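Local coordinates for AB hydrolase-1 domain-containing protein (Parabacteroides distasonis, PDB 4Q34) that is probably an esterase of the alpha/beta hydrolase family, though its substrate is not known, at residues F234-D248 against M275-P289. Residues are numbered along the deposited sequence; the frame is centred on the assembly and turned at random.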
loop_
_atom_site.group_PDB
_atom_site.type_symbol
_atom_site.label_atom_id
_atom_site.label_comp_id
_atom_site.label_asym_id
_atom_site.label_seq_id
_atom_site.Cartn_x
_atom_site.Cartn_y
_atom_site.Cartn_z
ATOM N N PHE A 234 23.996 24.012 5.933
ATOM C CA PHE A 234 22.900 24.911 6.349
ATOM C C PHE A 234 22.483 25.805 5.195
ATOM O O PHE A 234 21.283 25.986 4.972
ATOM C CB PHE A 234 23.319 25.735 7.553
ATOM C CG PHE A 234 22.220 26.631 8.092
ATOM C CD1 PHE A 234 21.099 26.066 8.697
ATOM C CD2 PHE A 234 22.316 28.020 7.993
ATOM C CE1 PHE A 234 20.101 26.859 9.221
ATOM C CE2 PHE A 234 21.292 28.836 8.513
ATOM C CZ PHE A 234 20.205 28.242 9.121
HETATM N N MSE A 235 23.460 26.312 4.432
HETATM C CA MSE A 235 23.148 27.202 3.295
HETATM C C MSE A 235 22.335 26.525 2.224
HETATM O O MSE A 235 21.669 27.204 1.427
HETATM C CB MSE A 235 24.404 27.806 2.642
HETATM C CG MSE A 235 25.175 28.703 3.592
HETATM SE SE MSE A 235 24.178 30.351 4.111
HETATM C CE MSE A 235 23.795 30.976 2.267
ATOM N N GLU A 236 22.371 25.190 2.148
ATOM C CA GLU A 236 21.549 24.500 1.147
ATOM C C GLU A 236 20.062 24.747 1.348
ATOM O O GLU A 236 19.324 24.785 0.371
ATOM C CB GLU A 236 21.841 22.978 1.043
ATOM C CG GLU A 236 23.306 22.558 0.981
ATOM C CD GLU A 236 24.011 22.819 -0.333
ATOM O OE1 GLU A 236 23.367 23.362 -1.268
ATOM O OE2 GLU A 236 25.230 22.472 -0.409
ATOM N N TYR A 237 19.613 25.035 2.590
ATOM C CA TYR A 237 18.206 25.241 2.866
ATOM C C TYR A 237 17.718 26.656 2.479
ATOM O O TYR A 237 16.554 26.968 2.672
ATOM C CB TYR A 237 17.901 24.940 4.345
ATOM C CG TYR A 237 18.257 23.489 4.641
ATOM C CD1 TYR A 237 17.401 22.477 4.282
ATOM C CD2 TYR A 237 19.441 23.146 5.266
ATOM C CE1 TYR A 237 17.739 21.131 4.465
ATOM C CE2 TYR A 237 19.773 21.827 5.479
ATOM C CZ TYR A 237 18.927 20.821 5.077
ATOM O OH TYR A 237 19.266 19.493 5.332
ATOM N N THR A 238 18.639 27.492 1.969
ATOM C CA THR A 238 18.308 28.807 1.466
ATOM C C THR A 238 17.954 28.762 0.003
ATOM O O THR A 238 17.596 29.799 -0.540
ATOM C CB THR A 238 19.446 29.856 1.624
ATOM O OG1 THR A 238 20.551 29.550 0.744
ATOM C CG2 THR A 238 19.916 29.982 3.084
ATOM N N LYS A 239 18.140 27.614 -0.642
ATOM C CA LYS A 239 18.181 27.563 -2.106
ATOM C C LYS A 239 16.841 27.223 -2.774
ATOM O O LYS A 239 16.737 27.339 -3.984
ATOM C CB LYS A 239 19.262 26.563 -2.535
ATOM C CG LYS A 239 20.677 27.088 -2.221
ATOM C CD LYS A 239 21.736 26.070 -2.587
ATOM C CE LYS A 239 23.100 26.505 -2.072
ATOM N NZ LYS A 239 24.149 25.553 -2.511
ATOM N N VAL A 240 15.838 26.819 -1.999
ATOM C CA VAL A 240 14.493 26.535 -2.527
ATOM C C VAL A 240 13.473 27.130 -1.585
ATOM O O VAL A 240 13.713 27.250 -0.364
ATOM C CB VAL A 240 14.207 25.026 -2.656
ATOM C CG1 VAL A 240 15.230 24.379 -3.559
ATOM C CG2 VAL A 240 14.201 24.350 -1.289
ATOM N N PRO A 241 12.317 27.497 -2.123
ATOM C CA PRO A 241 11.272 27.943 -1.208
ATOM C C PRO A 241 10.749 26.846 -0.301
ATOM O O PRO A 241 10.548 25.701 -0.726
ATOM C CB PRO A 241 10.124 28.418 -2.127
ATOM C CG PRO A 241 10.545 28.139 -3.494
ATOM C CD PRO A 241 11.907 27.502 -3.539
ATOM N N ILE A 242 10.552 27.194 0.978
ATOM C CA ILE A 242 10.032 26.269 1.952
ATOM C C ILE A 242 8.868 26.915 2.705
ATOM O O ILE A 242 8.951 28.088 3.059
ATOM C CB ILE A 242 11.130 25.874 2.955
ATOM C CG1 ILE A 242 12.274 25.162 2.233
ATOM C CG2 ILE A 242 10.579 25.005 4.068
ATOM C CD1 ILE A 242 13.506 24.892 3.074
ATOM N N VAL A 243 7.788 26.150 2.865
ATOM C CA VAL A 243 6.661 26.565 3.723
ATOM C C VAL A 243 6.412 25.464 4.769
ATOM O O VAL A 243 6.508 24.296 4.490
ATOM C CB VAL A 243 5.386 26.967 2.905
ATOM C CG1 VAL A 243 4.785 25.759 2.178
ATOM C CG2 VAL A 243 4.313 27.566 3.811
ATOM N N ILE A 244 6.071 25.889 5.979
ATOM C CA ILE A 244 5.823 25.009 7.106
ATOM C C ILE A 244 4.487 25.412 7.717
ATOM O O ILE A 244 4.285 26.602 7.955
ATOM C CB ILE A 244 6.954 25.150 8.124
ATOM C CG1 ILE A 244 8.251 24.559 7.538
ATOM C CG2 ILE A 244 6.629 24.412 9.416
ATOM C CD1 ILE A 244 9.490 25.084 8.218
ATOM N N TYR A 245 3.590 24.431 7.938
ATOM C CA TYR A 245 2.265 24.674 8.531
ATOM C C TYR A 245 2.115 23.973 9.876
ATOM O O TYR A 245 2.493 22.810 10.022
ATOM C CB TYR A 245 1.126 24.204 7.610
ATOM C CG TYR A 245 1.108 24.820 6.245
ATOM C CD1 TYR A 245 0.532 26.055 6.020
ATOM C CD2 TYR A 245 1.665 24.151 5.159
ATOM C CE1 TYR A 245 0.522 26.642 4.755
ATOM C CE2 TYR A 245 1.627 24.705 3.889
ATOM C CZ TYR A 245 1.072 25.961 3.696
ATOM O OH TYR A 245 1.047 26.489 2.418
ATOM N N TYR A 246 1.579 24.684 10.870
ATOM C CA TYR A 246 1.173 24.098 12.133
ATOM C C TYR A 246 -0.285 24.411 12.403
ATOM O O TYR A 246 -0.762 25.531 12.162
ATOM C CB TYR A 246 2.044 24.576 13.343
ATOM C CG TYR A 246 3.401 23.925 13.376
ATOM C CD1 TYR A 246 3.598 22.718 14.018
ATOM C CD2 TYR A 246 4.480 24.502 12.731
ATOM C CE1 TYR A 246 4.846 22.089 13.996
ATOM C CE2 TYR A 246 5.729 23.872 12.701
ATOM C CZ TYR A 246 5.899 22.687 13.319
ATOM O OH TYR A 246 7.137 22.072 13.282
ATOM N N GLY A 247 -0.979 23.434 12.959
ATOM C CA GLY A 247 -2.378 23.603 13.343
ATOM C C GLY A 247 -2.601 24.228 14.721
ATOM O O GLY A 247 -1.780 25.011 15.221
ATOM N N ASP A 248 -3.709 23.819 15.328
ATOM C CA ASP A 248 -4.286 24.518 16.497
ATOM C C ASP A 248 -4.169 23.662 17.742
ATOM O O ASP A 248 -3.615 22.567 17.715
ATOM C CB ASP A 248 -5.755 24.798 16.161
ATOM C CG ASP A 248 -6.308 26.016 16.856
ATOM O OD1 ASP A 248 -5.661 26.530 17.797
ATOM O OD2 ASP A 248 -7.416 26.443 16.443
HETATM N N MSE A 275 16.614 32.552 10.613
HETATM C CA MSE A 275 18.021 32.384 10.390
HETATM C C MSE A 275 18.311 32.106 8.948
HETATM O O MSE A 275 19.260 32.650 8.407
HETATM C CB MSE A 275 18.551 31.256 11.274
HETATM C CG MSE A 275 18.604 31.792 12.695
HETATM SE SE MSE A 275 19.243 30.357 13.871
HETATM C CE MSE A 275 20.895 29.990 12.846
ATOM N N LEU A 276 17.494 31.284 8.304
ATOM C CA LEU A 276 17.691 31.034 6.856
ATOM C C LEU A 276 17.372 32.260 6.002
ATOM O O LEU A 276 18.092 32.591 5.053
ATOM C CB LEU A 276 16.885 29.834 6.398
ATOM C CG LEU A 276 17.442 28.478 6.845
ATOM C CD1 LEU A 276 16.410 27.358 6.689
ATOM C CD2 LEU A 276 18.724 28.152 6.089
ATOM N N ASN A 277 16.302 32.951 6.355
ATOM C CA ASN A 277 15.926 34.136 5.565
ATOM C C ASN A 277 17.006 35.229 5.678
ATOM O O ASN A 277 17.303 35.943 4.693
ATOM C CB ASN A 277 14.561 34.665 5.993
ATOM C CG ASN A 277 13.409 33.724 5.598
ATOM O OD1 ASN A 277 13.528 32.936 4.668
ATOM N ND2 ASN A 277 12.295 33.824 6.295
ATOM N N ASP A 278 17.661 35.323 6.850
ATOM C CA ASP A 278 18.753 36.266 7.026
ATOM C C ASP A 278 19.987 35.936 6.165
ATOM O O ASP A 278 20.881 36.803 5.975
ATOM C CB ASP A 278 19.179 36.332 8.492
ATOM C CG ASP A 278 18.208 37.090 9.361
ATOM O OD1 ASP A 278 17.330 37.813 8.829
ATOM O OD2 ASP A 278 18.327 36.975 10.596
ATOM N N GLN A 279 20.062 34.698 5.681
ATOM C CA GLN A 279 21.136 34.220 4.815
ATOM C C GLN A 279 20.675 34.122 3.355
ATOM O O GLN A 279 21.352 33.479 2.517
ATOM C CB GLN A 279 21.613 32.835 5.270
ATOM C CG GLN A 279 22.389 32.824 6.569
ATOM C CD GLN A 279 23.501 33.862 6.617
ATOM O OE1 GLN A 279 24.469 33.799 5.866
ATOM N NE2 GLN A 279 23.362 34.813 7.520
ATOM N N GLY A 280 19.523 34.722 3.052
ATOM C CA GLY A 280 19.002 34.749 1.680
ATOM C C GLY A 280 17.963 33.704 1.321
ATOM O O GLY A 280 17.607 33.557 0.134
ATOM N N GLY A 281 17.476 32.954 2.312
ATOM C CA GLY A 281 16.490 31.929 2.047
ATOM C C GLY A 281 15.078 32.472 1.861
ATOM O O GLY A 281 14.848 33.673 1.894
ATOM N N ASP A 282 14.155 31.539 1.695
ATOM C CA ASP A 282 12.744 31.819 1.480
ATOM C C ASP A 282 11.932 30.775 2.232
ATOM O O ASP A 282 11.405 29.831 1.624
ATOM C CB ASP A 282 12.449 31.757 -0.009
ATOM C CG ASP A 282 11.006 32.041 -0.330
ATOM O OD1 ASP A 282 10.241 32.399 0.590
ATOM O OD2 ASP A 282 10.642 31.915 -1.509
ATOM N N VAL A 283 11.859 30.944 3.561
ATOM C CA VAL A 283 11.151 30.033 4.417
ATOM C C VAL A 283 10.002 30.771 5.091
ATOM O O VAL A 283 10.209 31.824 5.658
ATOM C CB VAL A 283 12.092 29.460 5.491
ATOM C CG1 VAL A 283 11.372 28.419 6.314
ATOM C CG2 VAL A 283 13.369 28.916 4.848
ATOM N N THR A 284 8.822 30.197 4.991
ATOM C CA THR A 284 7.584 30.777 5.546
ATOM C C THR A 284 7.041 29.780 6.540
ATOM O O THR A 284 6.956 28.582 6.241
ATOM C CB THR A 284 6.563 30.990 4.415
ATOM O OG1 THR A 284 7.120 31.868 3.418
ATOM C CG2 THR A 284 5.274 31.604 4.930
ATOM N N VAL A 285 6.671 30.268 7.723
ATOM C CA VAL A 285 6.019 29.450 8.700
ATOM C C VAL A 285 4.647 30.025 8.972
ATOM O O VAL A 285 4.545 31.197 9.292
ATOM C CB VAL A 285 6.808 29.389 9.998
ATOM C CG1 VAL A 285 6.105 28.499 11.010
ATOM C CG2 VAL A 285 8.220 28.889 9.724
ATOM N N ILE A 286 3.625 29.191 8.809
ATOM C CA ILE A 286 2.232 29.599 8.970
ATOM C C ILE A 286 1.570 28.804 10.076
ATOM O O ILE A 286 1.531 27.570 10.028
ATOM C CB ILE A 286 1.493 29.405 7.644
ATOM C CG1 ILE A 286 1.978 30.475 6.666
ATOM C CG2 ILE A 286 -0.012 29.517 7.856
ATOM C CD1 ILE A 286 1.620 30.219 5.245
ATOM N N HIS A 287 1.049 29.508 11.076
ATOM C CA HIS A 287 0.292 28.898 12.127
ATOM C C HIS A 287 -1.147 29.120 11.723
ATOM O O HIS A 287 -1.635 30.269 11.670
ATOM C CB HIS A 287 0.616 29.560 13.463
ATOM C CG HIS A 287 -0.091 28.952 14.632
ATOM N ND1 HIS A 287 -0.423 29.687 15.749
ATOM C CD2 HIS A 287 -0.578 27.707 14.846
ATOM C CE1 HIS A 287 -1.063 28.919 16.614
ATOM N NE2 HIS A 287 -1.162 27.711 16.096
ATOM N N LEU A 288 -1.835 28.031 11.425
ATOM C CA LEU A 288 -3.083 28.110 10.695
ATOM C C LEU A 288 -4.134 29.055 11.350
ATOM O O LEU A 288 -4.780 29.786 10.636
ATOM C CB LEU A 288 -3.627 26.710 10.431
ATOM C CG LEU A 288 -2.823 25.813 9.460
ATOM C CD1 LEU A 288 -3.365 24.374 9.383
ATOM C CD2 LEU A 288 -2.928 26.455 8.109
ATOM N N PRO A 289 -4.280 29.057 12.671
ATOM C CA PRO A 289 -5.316 29.955 13.263
ATOM C C PRO A 289 -5.066 31.423 12.992
ATOM O O PRO A 289 -6.007 32.227 12.868
ATOM C CB PRO A 289 -5.217 29.685 14.758
ATOM C CG PRO A 289 -4.669 28.314 14.854
ATOM C CD PRO A 289 -3.789 28.088 13.652
HETATM O O HOH W 1 14.878 28.797 1.482
HETATM O O HOH W 2 8.340 30.332 1.475
HETATM O O HOH W 3 -2.638 26.925 18.620
#
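Asp-282 N donates to a water (2.8 Å) that in turn donates to the carbonyl O atoms of Tyr-237 and Val-240, tying the two chains together. Beyond it Ile-242 N bonds to Asp-282 O at 2.8 Å, nearly straight at 171°. Five more backbone bonds follow, ending with Leu-288 N to Tyr-246 O. Strands 242-246 and 283-287 are parallel (14° between their directions), joined through helix 257-277 in a beta-alpha-beta unit at one end of the main sheet of this alpha/beta hydrolase. Ile-244 and Val-283 also reach that helix, at Met-269 and Ala-273. On the other side of the sheet, Ile-286 CD1 lies 3.8 Å from Tyr-245 CE1, with the isoleucine running alongside the tyrosine, and Trp-316 of helix 306-319 packs on Tyr-245.

Ahead of the strands, Leu-276 sets CD2 over the face of the Phe-234 ring, a CH-pi contact 3.6 Å from its centroid. A Schellman motif with Gly-280 ends the helix, and Gly-281 CA then makes a CA-H...O contact with Thr-238 O at 3.5 Å.

At the far end, CG of His-287 is anti to the backbone N (chi1 -178°), which carries the ring toward Gly-247. Gly-247 O sits at the ring edge, in its plane, 2.9 Å from His-287 NE2, while ND1 bonds to Glu-290.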